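Local coordinates for FMN-dependent nitronate monooxygenase (Shewanella oneidensis, PDB 5LSM), which probably oxidises propionate 3-nitronate to 3-oxopropanoate with molecular oxygen, using a bound flavin mononucleotide as its cofactor, at residues F9-P14 and G36-L41; V32-G37 and T62-N67; I66-F71 and F124-V129; D170-Q175 and A206-P211. One frame throughout, in Å; residues are numbered along the deposited sequence.

Contact 1. Residues F9-P14 and G36-L41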
loop_
_atom_site.group_PDB
_atom_site.type_symbol
_atom_site.label_atom_id
_atom_site.label_comp_id
_atom_site.label_asym_id
_atom_site.label_seq_id
_atom_site.Cartn_x
_atom_site.Cartn_y
_atom_site.Cartn_z
ATOM N N PHE A 9 22.259 -2.410 -18.566
ATOM C CA PHE A 9 21.268 -2.790 -19.573
ATOM C C PHE A 9 21.633 -2.180 -20.924
ATOM O O PHE A 9 21.004 -2.494 -21.942
ATOM C CB PHE A 9 19.870 -2.272 -19.193
ATOM C CG PHE A 9 19.168 -3.053 -18.102
ATOM C CD1 PHE A 9 19.557 -4.337 -17.750
ATOM C CD2 PHE A 9 18.027 -2.525 -17.510
ATOM C CE1 PHE A 9 18.885 -5.040 -16.764
ATOM C CE2 PHE A 9 17.329 -3.237 -16.545
ATOM C CZ PHE A 9 17.755 -4.503 -16.178
ATOM N N GLY A 10 22.549 -1.213 -20.904
ATOM C CA GLY A 10 22.898 -0.460 -22.094
ATOM C C GLY A 10 21.772 0.417 -22.631
ATOM O O GLY A 10 21.569 0.473 -23.833
ATOM N N ILE A 11 21.072 1.131 -21.743
ATOM C CA ILE A 11 19.974 2.032 -22.140
ATOM C C ILE A 11 20.236 3.452 -21.661
ATOM O O ILE A 11 21.043 3.676 -20.749
ATOM C CB ILE A 11 18.600 1.597 -21.586
ATOM C CG1 ILE A 11 18.649 1.420 -20.072
ATOM C CG2 ILE A 11 18.143 0.310 -22.245
ATOM C CD1 ILE A 11 17.319 1.025 -19.466
ATOM N N GLU A 12 19.509 4.398 -22.244
ATOM C CA GLU A 12 19.738 5.803 -21.974
ATOM C C GLU A 12 19.015 6.240 -20.687
ATOM O O GLU A 12 19.576 6.965 -19.873
ATOM C CB GLU A 12 19.285 6.645 -23.168
ATOM C CG GLU A 12 20.076 7.928 -23.374
ATOM C CD GLU A 12 19.497 8.796 -24.486
ATOM O OE1 GLU A 12 19.244 8.264 -25.587
ATOM O OE2 GLU A 12 19.296 10.011 -24.261
ATOM N N PHE A 13 17.774 5.796 -20.500
ATOM C CA PHE A 13 16.948 6.311 -19.413
ATOM C C PHE A 13 16.564 5.180 -18.465
ATOM O O PHE A 13 16.438 4.027 -18.881
ATOM C CB PHE A 13 15.697 6.966 -19.978
ATOM C CG PHE A 13 15.970 8.151 -20.873
ATOM C CD1 PHE A 13 16.765 9.213 -20.433
ATOM C CD2 PHE A 13 15.313 8.282 -22.090
ATOM C CE1 PHE A 13 16.950 10.349 -21.219
ATOM C CE2 PHE A 13 15.476 9.422 -22.876
ATOM C CZ PHE A 13 16.321 10.443 -22.451
ATOM N N PRO A 14 16.418 5.486 -17.174
ATOM C CA PRO A 14 16.162 4.395 -16.245
ATOM C C PRO A 14 14.665 4.139 -16.068
ATOM O O PRO A 14 14.201 3.962 -14.939
ATOM C CB PRO A 14 16.799 4.897 -14.939
ATOM C CG PRO A 14 16.623 6.376 -15.004
ATOM C CD PRO A 14 16.729 6.745 -16.471
ATOM N N GLY A 36 14.625 5.454 -25.656
ATOM C CA GLY A 36 15.806 5.427 -24.780
ATOM C C GLY A 36 15.641 4.683 -23.451
ATOM O O GLY A 36 16.560 4.688 -22.610
ATOM N N GLY A 37 14.470 4.082 -23.238
ATOM C CA GLY A 37 14.216 3.253 -22.053
ATOM C C GLY A 37 14.306 1.786 -22.400
ATOM O O GLY A 37 14.895 1.422 -23.415
ATOM N N LEU A 38 13.731 0.936 -21.559
ATOM C CA LEU A 38 13.690 -0.500 -21.845
ATOM C C LEU A 38 12.265 -0.909 -22.160
ATOM O O LEU A 38 11.403 -0.874 -21.288
ATOM C CB LEU A 38 14.230 -1.316 -20.659
ATOM C CG LEU A 38 14.406 -2.833 -20.851
ATOM C CD1 LEU A 38 15.620 -3.156 -21.702
ATOM C CD2 LEU A 38 14.533 -3.537 -19.511
ATOM N N GLY A 39 12.019 -1.256 -23.424
ATOM C CA GLY A 39 10.718 -1.782 -23.857
ATOM C C GLY A 39 10.586 -3.261 -23.551
ATOM O O GLY A 39 11.584 -3.965 -23.463
ATOM N N SER A 40 9.358 -3.734 -23.398
ATOM C CA SER A 40 9.107 -5.055 -22.857
ATOM C C SER A 40 8.032 -5.782 -23.644
ATOM O O SER A 40 6.973 -5.208 -23.943
ATOM C CB SER A 40 8.672 -4.961 -21.394
ATOM O OG SER A 40 9.665 -4.344 -20.597
ATOM N N LEU A 41 8.317 -7.045 -23.984
ATOM C CA LEU A 41 7.355 -7.926 -24.642
ATOM C C LEU A 41 6.828 -8.928 -23.618
ATOM O O LEU A 41 7.592 -9.742 -23.084
ATOM C CB LEU A 41 8.004 -8.657 -25.833
ATOM C CG LEU A 41 7.098 -9.624 -26.613
ATOM C CD1 LEU A 41 5.913 -8.924 -27.235
ATOM C CD2 LEU A 41 7.856 -10.388 -27.691
#
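Ile11 and Leu38 meet with their side chains at about a right angle, CD1 of Ile11 lying 4.1 Å from CB of Leu38. The Ile11 branches divide the work: CG2 sits over the backbone at 3.6 Å from Gly37 O, while CG1, held between the backbone N and the carbonyl carbon (chi1 54°), carries CD1 on to the leucine. Phe9 also crosses Leu38 nearly at right angles, its ring atom CE2 4.1 Å from Leu38 CD2. Both segments lead into strands, 15-17 and 39-42, at the N-terminal end of the TIM-barrel strands, where the loop after helix 4-9 runs beside the turn between helix 26-35 and strand 39-42. Gly36 ends that helix in a Schellman motif, and its carbonyl O is the polar anchor. Phe13 N donates to Gly36 O over 2.7 Å, tilted 30° from the carbonyl plane; Glu12 N adds a weak bond to the same oxygen. The Phe13 ring lies obliquely beside the Gly36 carbonyl, CD2 3.8 Å from Gly36 O, and so packs against a glycine with a phi of 120°. Leu38 is further packed by Ile16 and Val128.

Contact 2. Residues V32-G37 and T62-N67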
loop_
_atom_site.group_PDB
_atom_site.type_symbol
_atom_site.label_atom_id
_atom_site.label_comp_id
_atom_site.label_asym_id
_atom_site.label_seq_id
_atom_site.Cartn_x
_atom_site.Cartn_y
_atom_site.Cartn_z
ATOM N N VAL A 32 9.264 2.435 -26.781
ATOM C CA VAL A 32 9.941 2.765 -25.525
ATOM C C VAL A 32 11.452 2.538 -25.607
ATOM O O VAL A 32 12.238 3.340 -25.064
ATOM C CB VAL A 32 9.357 1.992 -24.307
ATOM C CG1 VAL A 32 10.133 2.340 -23.047
ATOM C CG2 VAL A 32 7.880 2.316 -24.113
ATOM N N SER A 33 11.864 1.456 -26.271
ATOM C CA SER A 33 13.294 1.196 -26.462
ATOM C C SER A 33 13.928 2.222 -27.401
ATOM O O SER A 33 15.001 2.755 -27.094
ATOM C CB SER A 33 13.543 -0.220 -26.961
ATOM O OG SER A 33 13.361 -1.168 -25.916
ATOM N N GLU A 34 13.223 2.578 -28.480
ATOM C CA GLU A 34 13.700 3.628 -29.393
ATOM C C GLU A 34 13.809 4.966 -28.693
ATOM O O GLU A 34 14.763 5.704 -28.912
ATOM C CB GLU A 34 12.799 3.756 -30.628
ATOM C CG GLU A 34 13.142 2.788 -31.761
ATOM C CD GLU A 34 14.475 3.114 -32.464
ATOM O OE1 GLU A 34 15.517 2.467 -32.158
ATOM O OE2 GLU A 34 14.471 3.994 -33.361
ATOM N N ALA A 35 12.890 5.230 -27.768
ATOM C CA ALA A 35 12.895 6.488 -27.016
ATOM C C ALA A 35 14.045 6.596 -26.041
ATOM O O ALA A 35 14.338 7.686 -25.582
ATOM C CB ALA A 35 11.582 6.674 -26.277
ATOM N N GLY A 36 14.625 5.454 -25.656
ATOM C CA GLY A 36 15.806 5.427 -24.780
ATOM C C GLY A 36 15.641 4.683 -23.451
ATOM O O GLY A 36 16.560 4.688 -22.610
ATOM N N GLY A 37 14.470 4.082 -23.238
ATOM C CA GLY A 37 14.216 3.253 -22.053
ATOM C C GLY A 37 14.306 1.786 -22.400
ATOM O O GLY A 37 14.895 1.422 -23.415
ATOM N N THR A 62 14.139 -1.862 -34.362
ATOM C CA THR A 62 15.141 -1.361 -33.412
ATOM C C THR A 62 16.154 -2.447 -33.084
ATOM O O THR A 62 15.857 -3.626 -33.178
ATOM C CB THR A 62 14.509 -0.849 -32.090
ATOM O OG1 THR A 62 15.542 -0.492 -31.167
ATOM C CG2 THR A 62 13.615 -1.923 -31.441
ATOM N N ALA A 63 17.372 -2.017 -32.788
ATOM C CA ALA A 63 18.407 -2.875 -32.247
ATOM C C ALA A 63 18.773 -2.428 -30.840
ATOM O O ALA A 63 19.775 -2.885 -30.282
ATOM C CB ALA A 63 19.633 -2.826 -33.139
ATOM N N LYS A 64 17.960 -1.544 -30.258
ATOM C CA LYS A 64 18.121 -1.193 -28.861
ATOM C C LYS A 64 17.597 -2.298 -27.938
ATOM O O LYS A 64 16.830 -3.162 -28.370
ATOM C CB LYS A 64 17.441 0.142 -28.577
ATOM C CG LYS A 64 18.255 1.322 -29.087
ATOM C CD LYS A 64 17.508 2.625 -28.939
ATOM C CE LYS A 64 18.409 3.812 -29.227
ATOM N NZ LYS A 64 17.653 5.090 -29.103
ATOM N N PRO A 65 18.083 -2.324 -26.689
ATOM C CA PRO A 65 17.726 -3.354 -25.697
ATOM C C PRO A 65 16.228 -3.533 -25.477
ATOM O O PRO A 65 15.448 -2.592 -25.648
ATOM C CB PRO A 65 18.384 -2.856 -24.416
ATOM C CG PRO A 65 19.548 -2.052 -24.893
ATOM C CD PRO A 65 19.116 -1.408 -26.174
ATOM N N ILE A 66 15.840 -4.776 -25.220
ATOM C CA ILE A 66 14.474 -5.102 -24.863
ATOM C C ILE A 66 14.439 -6.165 -23.789
ATOM O O ILE A 66 15.413 -6.888 -23.568
ATOM C CB ILE A 66 13.676 -5.626 -26.071
ATOM C CG1 ILE A 66 14.159 -7.016 -26.466
ATOM C CG2 ILE A 66 13.790 -4.661 -27.234
ATOM C CD1 ILE A 66 13.661 -7.447 -27.821
ATOM N N ASN A 67 13.257 -6.302 -23.204
ATOM C CA ASN A 67 12.995 -7.141 -22.044
ATOM C C ASN A 67 11.873 -8.054 -22.471
ATOM O O ASN A 67 10.856 -7.575 -22.933
ATOM C CB ASN A 67 12.563 -6.240 -20.882
ATOM C CG ASN A 67 11.846 -6.989 -19.752
ATOM O OD1 ASN A 67 12.082 -8.175 -19.494
ATOM N ND2 ASN A 67 11.030 -6.255 -19.014
#
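Ser33 and Pro65 make a polar link between the end of helix 26-35 and the segment leading into strand 66-71. Ser33 OG donates to Pro65 O at 2.5 Å, a short distance not to be pressed, approaching nearly along the C=O axis. With OG anti to the carbonyl carbon (chi1 -74°), the hydroxyl faces the incoming chain, and it is also hydrogen-bonded to Gly39 N, so one buried oxygen joins three pieces of backbone.

Two further hydrogen bonds reach Glu34, one at its backbone O and one at its carboxylate. Lys64 stretches out beyond CG until NZ donates to Glu34 O at 3.0 Å, tilted 32° from the carbonyl plane. Its ammonium group lies at the C-terminal end of helix 26-35, where it probably interacts favourably with the helix dipole. Thr62 OG1 gives its proton to Glu34 OE1 over 3.1 Å, meeting the carboxylate on its anti side and 26° out of its plane. The same OG1 accepts from Lys64 N, closing an ST turn.

Glu34 OE1 and Lys64 NZ, 4.6 Å apart, are too distant for a salt bridge, though their charges probably attract.

Van der Waals contact is slighter. The Glu34 and Thr62 side chains run alongside each other in opposed senses, CG of the glutamate 3.9 Å from CB of the threonine, and Ile66 CG2 lies beside the serine hydroxyl.

The junction lies at the N-terminal end of the TIM-barrel strands, where helix 26-35 precedes strand 39-42, the neighbour of strand 66-71; helix 48-59 packs on Ile66, helix 336-342 on Ala35 and Val32.

Contact 3. Residues I66-F71 and F124-V129. With FMN (flavin mononucleotide), chain I.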
loop_
_atom_site.group_PDB
_atom_site.type_symbol
_atom_site.label_atom_id
_atom_site.label_comp_id
_atom_site.label_asym_id
_atom_site.label_seq_id
_atom_site.Cartn_x
_atom_site.Cartn_y
_atom_site.Cartn_z
ATOM N N ILE A 66 15.840 -4.776 -25.220
ATOM C CA ILE A 66 14.474 -5.102 -24.863
ATOM C C ILE A 66 14.439 -6.165 -23.789
ATOM O O ILE A 66 15.413 -6.888 -23.568
ATOM C CB ILE A 66 13.676 -5.626 -26.071
ATOM C CG1 ILE A 66 14.159 -7.016 -26.466
ATOM C CG2 ILE A 66 13.790 -4.661 -27.234
ATOM C CD1 ILE A 66 13.661 -7.447 -27.821
ATOM N N ASN A 67 13.257 -6.302 -23.204
ATOM C CA ASN A 67 12.995 -7.141 -22.044
ATOM C C ASN A 67 11.873 -8.054 -22.471
ATOM O O ASN A 67 10.856 -7.575 -22.933
ATOM C CB ASN A 67 12.563 -6.240 -20.882
ATOM C CG ASN A 67 11.846 -6.989 -19.752
ATOM O OD1 ASN A 67 12.082 -8.175 -19.494
ATOM N ND2 ASN A 67 11.030 -6.255 -19.014
ATOM N N VAL A 68 12.112 -9.363 -22.485
ATOM C CA VAL A 68 11.026 -10.318 -22.754
ATOM C C VAL A 68 10.591 -10.975 -21.448
ATOM O O VAL A 68 11.434 -11.333 -20.609
ATOM C CB VAL A 68 11.405 -11.389 -23.821
ATOM C CG1 VAL A 68 12.022 -10.727 -25.032
ATOM C CG2 VAL A 68 12.363 -12.426 -23.255
ATOM N N ASN A 69 9.275 -11.038 -21.245
ATOM C CA ASN A 69 8.700 -11.386 -19.943
ATOM C C ASN A 69 7.990 -12.733 -19.989
ATOM O O ASN A 69 7.229 -12.994 -20.928
ATOM C CB ASN A 69 7.707 -10.307 -19.509
ATOM C CG ASN A 69 7.082 -10.602 -18.169
ATOM O OD1 ASN A 69 5.962 -11.124 -18.093
ATOM N ND2 ASN A 69 7.846 -10.374 -17.102
ATOM N N PHE A 70 8.193 -13.546 -18.948
ATOM C CA PHE A 70 7.556 -14.852 -18.835
ATOM C C PHE A 70 7.047 -15.135 -17.427
ATOM O O PHE A 70 7.594 -14.624 -16.443
ATOM C CB PHE A 70 8.543 -15.957 -19.212
ATOM C CG PHE A 70 8.854 -16.008 -20.662
ATOM C CD1 PHE A 70 9.915 -15.279 -21.182
ATOM C CD2 PHE A 70 8.071 -16.763 -21.521
ATOM C CE1 PHE A 70 10.204 -15.321 -22.536
ATOM C CE2 PHE A 70 8.357 -16.811 -22.876
ATOM C CZ PHE A 70 9.420 -16.078 -23.386
ATOM N N PHE A 71 6.046 -16.015 -17.350
ATOM C CA PHE A 71 5.593 -16.585 -16.088
ATOM C C PHE A 71 6.324 -17.867 -15.836
ATOM O O PHE A 71 6.338 -18.734 -16.704
ATOM C CB PHE A 71 4.105 -16.925 -16.137
ATOM C CG PHE A 71 3.212 -15.743 -16.179
ATOM C CD1 PHE A 71 3.705 -14.456 -15.969
ATOM C CD2 PHE A 71 1.861 -15.913 -16.385
ATOM C CE1 PHE A 71 2.857 -13.362 -16.002
ATOM C CE2 PHE A 71 1.005 -14.823 -16.394
ATOM C CZ PHE A 71 1.506 -13.550 -16.209
ATOM N N PHE A 124 17.154 -15.019 -30.737
ATOM C CA PHE A 124 17.125 -13.556 -30.629
ATOM C C PHE A 124 18.059 -12.993 -29.560
ATOM O O PHE A 124 18.567 -11.888 -29.719
ATOM C CB PHE A 124 15.689 -13.067 -30.397
ATOM C CG PHE A 124 14.770 -13.363 -31.541
ATOM C CD1 PHE A 124 14.799 -12.582 -32.689
ATOM C CD2 PHE A 124 13.977 -14.496 -31.529
ATOM C CE1 PHE A 124 14.016 -12.901 -33.783
ATOM C CE2 PHE A 124 13.159 -14.797 -32.604
ATOM C CZ PHE A 124 13.185 -14.005 -33.736
ATOM N N LYS A 125 18.264 -13.733 -28.472
ATOM C CA LYS A 125 19.198 -13.331 -27.390
ATOM C C LYS A 125 18.887 -11.973 -26.764
ATOM O O LYS A 125 19.647 -11.024 -26.930
ATOM C CB LYS A 125 20.641 -13.363 -27.874
ATOM C CG LYS A 125 21.163 -14.774 -28.096
ATOM C CD LYS A 125 22.677 -14.816 -28.043
ATOM C CE LYS A 125 23.295 -13.877 -29.068
ATOM N NZ LYS A 125 24.683 -14.301 -29.397
ATOM N N PRO A 126 17.774 -11.898 -26.013
ATOM C CA PRO A 126 17.270 -10.677 -25.394
ATOM C C PRO A 126 18.231 -10.081 -24.396
ATOM O O PRO A 126 18.783 -10.788 -23.581
ATOM C CB PRO A 126 16.013 -11.145 -24.666
ATOM C CG PRO A 126 15.569 -12.340 -25.415
ATOM C CD PRO A 126 16.832 -13.018 -25.846
ATOM N N GLU A 127 18.316 -8.767 -24.385
ATOM C CA GLU A 127 19.183 -8.071 -23.459
ATOM C C GLU A 127 18.722 -8.334 -22.033
ATOM O O GLU A 127 19.526 -8.603 -21.136
ATOM C CB GLU A 127 19.199 -6.575 -23.779
ATOM C CG GLU A 127 19.894 -6.237 -25.108
ATOM C CD GLU A 127 19.123 -6.721 -26.346
ATOM O OE1 GLU A 127 17.875 -6.877 -26.281
ATOM O OE2 GLU A 127 19.760 -6.940 -27.396
ATOM N N VAL A 128 17.414 -8.338 -21.822
ATOM C CA VAL A 128 16.919 -8.799 -20.546
ATOM C C VAL A 128 15.736 -9.742 -20.661
ATOM O O VAL A 128 14.952 -9.672 -21.611
ATOM C CB VAL A 128 16.705 -7.653 -19.493
ATOM C CG1 VAL A 128 17.406 -6.357 -19.888
ATOM C CG2 VAL A 128 15.246 -7.420 -19.197
ATOM N N VAL A 129 15.720 -10.704 -19.739
ATOM C CA VAL A 129 14.646 -11.651 -19.565
ATOM C C VAL A 129 14.080 -11.471 -18.137
ATOM O O VAL A 129 14.812 -11.547 -17.135
ATOM C CB VAL A 129 15.181 -13.088 -19.699
ATOM C CG1 VAL A 129 14.097 -14.106 -19.379
ATOM C CG2 VAL A 129 15.751 -13.326 -21.085
HETATM N N1 FMN I . 3.962 -8.205 -14.961
HETATM C C2 FMN I . 4.532 -9.295 -15.551
HETATM O O2 FMN I . 5.590 -9.772 -15.069
HETATM N N3 FMN I . 3.986 -9.900 -16.627
HETATM C C4 FMN I . 2.851 -9.455 -17.186
HETATM O O4 FMN I . 2.341 -10.019 -18.171
HETATM C C4A FMN I . 2.180 -8.285 -16.587
HETATM N N5 FMN I . 1.065 -7.790 -17.127
HETATM C C5A FMN I . 0.480 -6.683 -16.637
HETATM C C6 FMN I . -0.665 -6.217 -17.276
HETATM C C7 FMN I . -1.304 -5.078 -16.830
HETATM C C7M FMN I . -2.557 -4.634 -17.541
HETATM C C8 FMN I . -0.759 -4.349 -15.648
HETATM C C8M FMN I . -1.468 -3.108 -15.151
HETATM C C9 FMN I . 0.392 -4.817 -14.997
HETATM C C9A FMN I . 1.046 -5.976 -15.449
HETATM N N10 FMN I . 2.248 -6.487 -14.866
HETATM C C10 FMN I . 2.816 -7.655 -15.419
HETATM C "C1'" FMN I . 2.873 -5.887 -13.673
HETATM C "C2'" FMN I . 3.852 -4.787 -14.046
HETATM O "O2'" FMN I . 5.096 -5.388 -14.451
HETATM C "C3'" FMN I . 4.093 -3.837 -12.864
HETATM O "O3'" FMN I . 4.333 -4.598 -11.675
HETATM C "C4'" FMN I . 2.921 -2.900 -12.564
HETATM O "O4'" FMN I . 2.231 -2.459 -13.740
HETATM C "C5'" FMN I . 3.456 -1.709 -11.786
HETATM O "O5'" FMN I . 2.400 -0.882 -11.303
HETATM P P FMN I . 1.688 0.265 -12.179
HETATM O O1P FMN I . 2.732 0.850 -13.104
HETATM O O2P FMN I . 1.201 1.225 -11.125
HETATM O O3P FMN I . 0.622 -0.500 -12.879
#
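Asn67 and Val128 pack closely where strands 66-71 and 128-132 pair in parallel, with Val128 CG2 only 3.3 Å from Asn67 OD1. The chain bonds run in regular alternation: Val128 N donates to Ile66 O and Val68 N to Val128 O, each 3.0 Å long, while Asn67 CA and Val129 CA add CA-H...O contacts. Asn67 and Val128 point to one face of the sheet; the amide of Asn67 is held by residues outside the pair, OD1 by Ser130 OG and ND2 by Ser40 OG. On the other face Val68 crosses Pro126 at about a right angle, CG2 3.9 Å from the proline CG, and the same methyl touches Val129 CG2 at 4.1 Å.

The pairing gives way to a side-chain link at the partly exposed entry to the strands. Here Glu127, its chain bent at chi2 (69°), folds back so that OE1 accepts from Ile66 N at 3.1 Å, the donor lying above the carboxylate plane. Arg59 of helix 48-59 forms a salt bridge with OE2, which should help keep the carboxylate charged and in place.

At the other end Asn69 reaches the flavin. Its OD1 accepts from FMN N3 at 2.7 Å, and ND2 gives a weak bond to FMN O2; Ser130 OG also engages ND2, a second-shell grip on the amide. The Phe71 ring presents its edge to FMN N3.

In the barrel sheet, strand 66-71 lies between strands 39-42 and 128-132, with Val68 against Leu55 of helix 48-59 and Leu121 of helix 115-124.

Contact 4. Residues D170-Q175 and A206-P211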
loop_
_atom_site.group_PDB
_atom_site.type_symbol
_atom_site.label_atom_id
_atom_site.label_comp_id
_atom_site.label_asym_id
_atom_site.label_seq_id
_atom_site.Cartn_x
_atom_site.Cartn_y
_atom_site.Cartn_z
ATOM N N ASP A 170 19.984 -10.554 -11.619
ATOM C CA ASP A 170 20.864 -9.427 -11.857
ATOM C C ASP A 170 20.263 -8.160 -11.273
ATOM O O ASP A 170 20.988 -7.228 -10.935
ATOM C CB ASP A 170 21.142 -9.274 -13.358
ATOM C CG ASP A 170 22.049 -10.390 -13.896
ATOM O OD1 ASP A 170 23.261 -10.360 -13.569
ATOM O OD2 ASP A 170 21.552 -11.309 -14.611
ATOM N N ALA A 171 18.930 -8.131 -11.181
ATOM C CA ALA A 171 18.195 -7.036 -10.538
ATOM C C ALA A 171 16.860 -7.557 -10.032
ATOM O O ALA A 171 16.348 -8.570 -10.527
ATOM C CB ALA A 171 17.964 -5.897 -11.518
ATOM N N ILE A 172 16.267 -6.799 -9.119
ATOM C CA ILE A 172 15.025 -7.149 -8.460
ATOM C C ILE A 172 13.991 -6.092 -8.780
ATOM O O ILE A 172 14.253 -4.908 -8.584
ATOM C CB ILE A 172 15.224 -7.148 -6.931
ATOM C CG1 ILE A 172 16.215 -8.227 -6.543
ATOM C CG2 ILE A 172 13.888 -7.363 -6.188
ATOM C CD1 ILE A 172 16.526 -8.248 -5.061
ATOM N N ILE A 173 12.795 -6.502 -9.204
ATOM C CA ILE A 173 11.677 -5.564 -9.322
ATOM C C ILE A 173 10.874 -5.592 -8.013
ATOM O O ILE A 173 10.267 -6.607 -7.672
ATOM C CB ILE A 173 10.733 -5.912 -10.503
ATOM C CG1 ILE A 173 11.488 -5.988 -11.837
ATOM C CG2 ILE A 173 9.635 -4.868 -10.615
ATOM C CD1 ILE A 173 10.802 -6.869 -12.866
ATOM N N ALA A 174 10.894 -4.485 -7.277
ATOM C CA ALA A 174 10.102 -4.359 -6.055
ATOM C C ALA A 174 8.711 -3.854 -6.387
ATOM O O ALA A 174 8.550 -2.657 -6.601
ATOM C CB ALA A 174 10.786 -3.364 -5.120
ATOM N N GLN A 175 7.708 -4.736 -6.482
ATOM C CA GLN A 175 6.327 -4.226 -6.737
ATOM C C GLN A 175 5.503 -4.074 -5.492
ATOM O O GLN A 175 5.105 -5.050 -4.879
ATOM C CB GLN A 175 5.528 -4.985 -7.805
ATOM C CG GLN A 175 5.332 -6.432 -7.505
ATOM C CD GLN A 175 4.017 -7.003 -8.013
ATOM O OE1 GLN A 175 3.572 -8.009 -7.508
ATOM N NE2 GLN A 175 3.423 -6.388 -9.021
ATOM N N ALA A 206 17.783 -1.843 1.281
ATOM C CA ALA A 206 18.614 -2.032 2.481
ATOM C C ALA A 206 19.141 -3.450 2.591
ATOM O O ALA A 206 20.200 -3.690 3.161
ATOM C CB ALA A 206 17.830 -1.671 3.742
ATOM N N ALA A 207 18.391 -4.396 2.061
ATOM C CA ALA A 207 18.672 -5.802 2.279
ATOM C C ALA A 207 19.568 -6.419 1.194
ATOM O O ALA A 207 20.133 -7.471 1.405
ATOM C CB ALA A 207 17.354 -6.569 2.369
ATOM N N VAL A 208 19.568 -5.855 -0.008
ATOM C CA VAL A 208 20.284 -6.471 -1.131
ATOM C C VAL A 208 21.388 -5.560 -1.629
ATOM O O VAL A 208 21.400 -4.372 -1.345
ATOM C CB VAL A 208 19.353 -6.844 -2.321
ATOM C CG1 VAL A 208 18.197 -7.701 -1.855
ATOM C CG2 VAL A 208 18.840 -5.611 -3.051
ATOM N N GLU A 209 22.328 -6.140 -2.355
ATOM C CA GLU A 209 23.420 -5.381 -2.922
ATOM C C GLU A 209 23.154 -5.057 -4.379
ATOM O O GLU A 209 23.643 -4.063 -4.876
ATOM C CB GLU A 209 24.724 -6.157 -2.787
ATOM C CG GLU A 209 25.225 -6.278 -1.355
ATOM C CD GLU A 209 26.122 -7.489 -1.163
ATOM O OE1 GLU A 209 25.848 -8.301 -0.251
ATOM O OE2 GLU A 209 27.076 -7.652 -1.954
ATOM N N ILE A 210 22.348 -5.879 -5.050
ATOM C CA ILE A 210 22.030 -5.660 -6.461
ATOM C C ILE A 210 21.025 -4.530 -6.707
ATOM O O ILE A 210 20.463 -3.981 -5.765
ATOM C CB ILE A 210 21.553 -6.946 -7.157
ATOM C CG1 ILE A 210 20.279 -7.504 -6.494
ATOM C CG2 ILE A 210 22.684 -7.964 -7.168
ATOM C CD1 ILE A 210 19.815 -8.828 -7.078
ATOM N N PRO A 211 20.911 -4.081 -7.974
ATOM C CA PRO A 211 20.059 -2.916 -8.244
ATOM C C PRO A 211 18.575 -3.226 -8.068
ATOM O O PRO A 211 18.140 -4.342 -8.343
ATOM C CB PRO A 211 20.355 -2.599 -9.714
ATOM C CG PRO A 211 21.711 -3.183 -9.958
ATOM C CD PRO A 211 21.757 -4.421 -9.139
#
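Ile172 of strand 171-175 packs its side chain against Val208 and Ile210, which follow helix 197-207. From its CB the side chain forks. CG2 takes the position anti to the backbone N, whereas CG1 lies anti to the carbonyl carbon (chi1 -64°) and brings CD1 to the other segment. CG1 meets Ile210 CD1 at 3.7 Å, the two isoleucines crossing at about a right angle. One bond farther out, CD1 reaches Val208 tip to tip, 3.7 Å from its CG1 and 4.0 Å from its CG2, and still touches Ile210 CD1. Ala161 of helix 158-166 is another neighbour of this side chain.

The backbone joins at the foot of the same residue: Ile172 N donates to Pro211 O over 3.2 Å with an angle of 165° at the hydrogen. Ala171 borders that carbonyl, its CB 3.5 Å from Pro211 O, and Pro211 CD lies 3.4 Å from Asp170 O. The carboxylate of Asp170 turns elsewhere, accepting from Val151 N.

This is the start of parallel pairing between strands 171-175 and 212-215, joined through helix 197-207 in a beta-alpha-beta crossover of the TIM barrel; strand 171-175 ends at the FMN-binding residue Gln175.

All four contacts reach the same parallel barrel sheet. Contacts 1 and 2 lie closest, centres about 5 Å apart, and share Gly36 and Gly37; Leu41 N of contact 1 and Asn67 O of contact 2, 2.8 Å apart, make a probable hydrogen bond. Contacts 2 and 3 share Ile66 and Asn67 on strand 66-71, and contact 3 touches contact 1 through a probable hydrogen bond between Leu41 O and Asn69 N, 2.8 Å apart. Contact 4 stands apart, its centre about 18 Å from that of contact 3. FMN is met directly in contact 3 by Asn69 and Phe71, and weakly by Gln175 of contact 4, whereas the Leu38 side chain of contact 1 stays about 11 Å away.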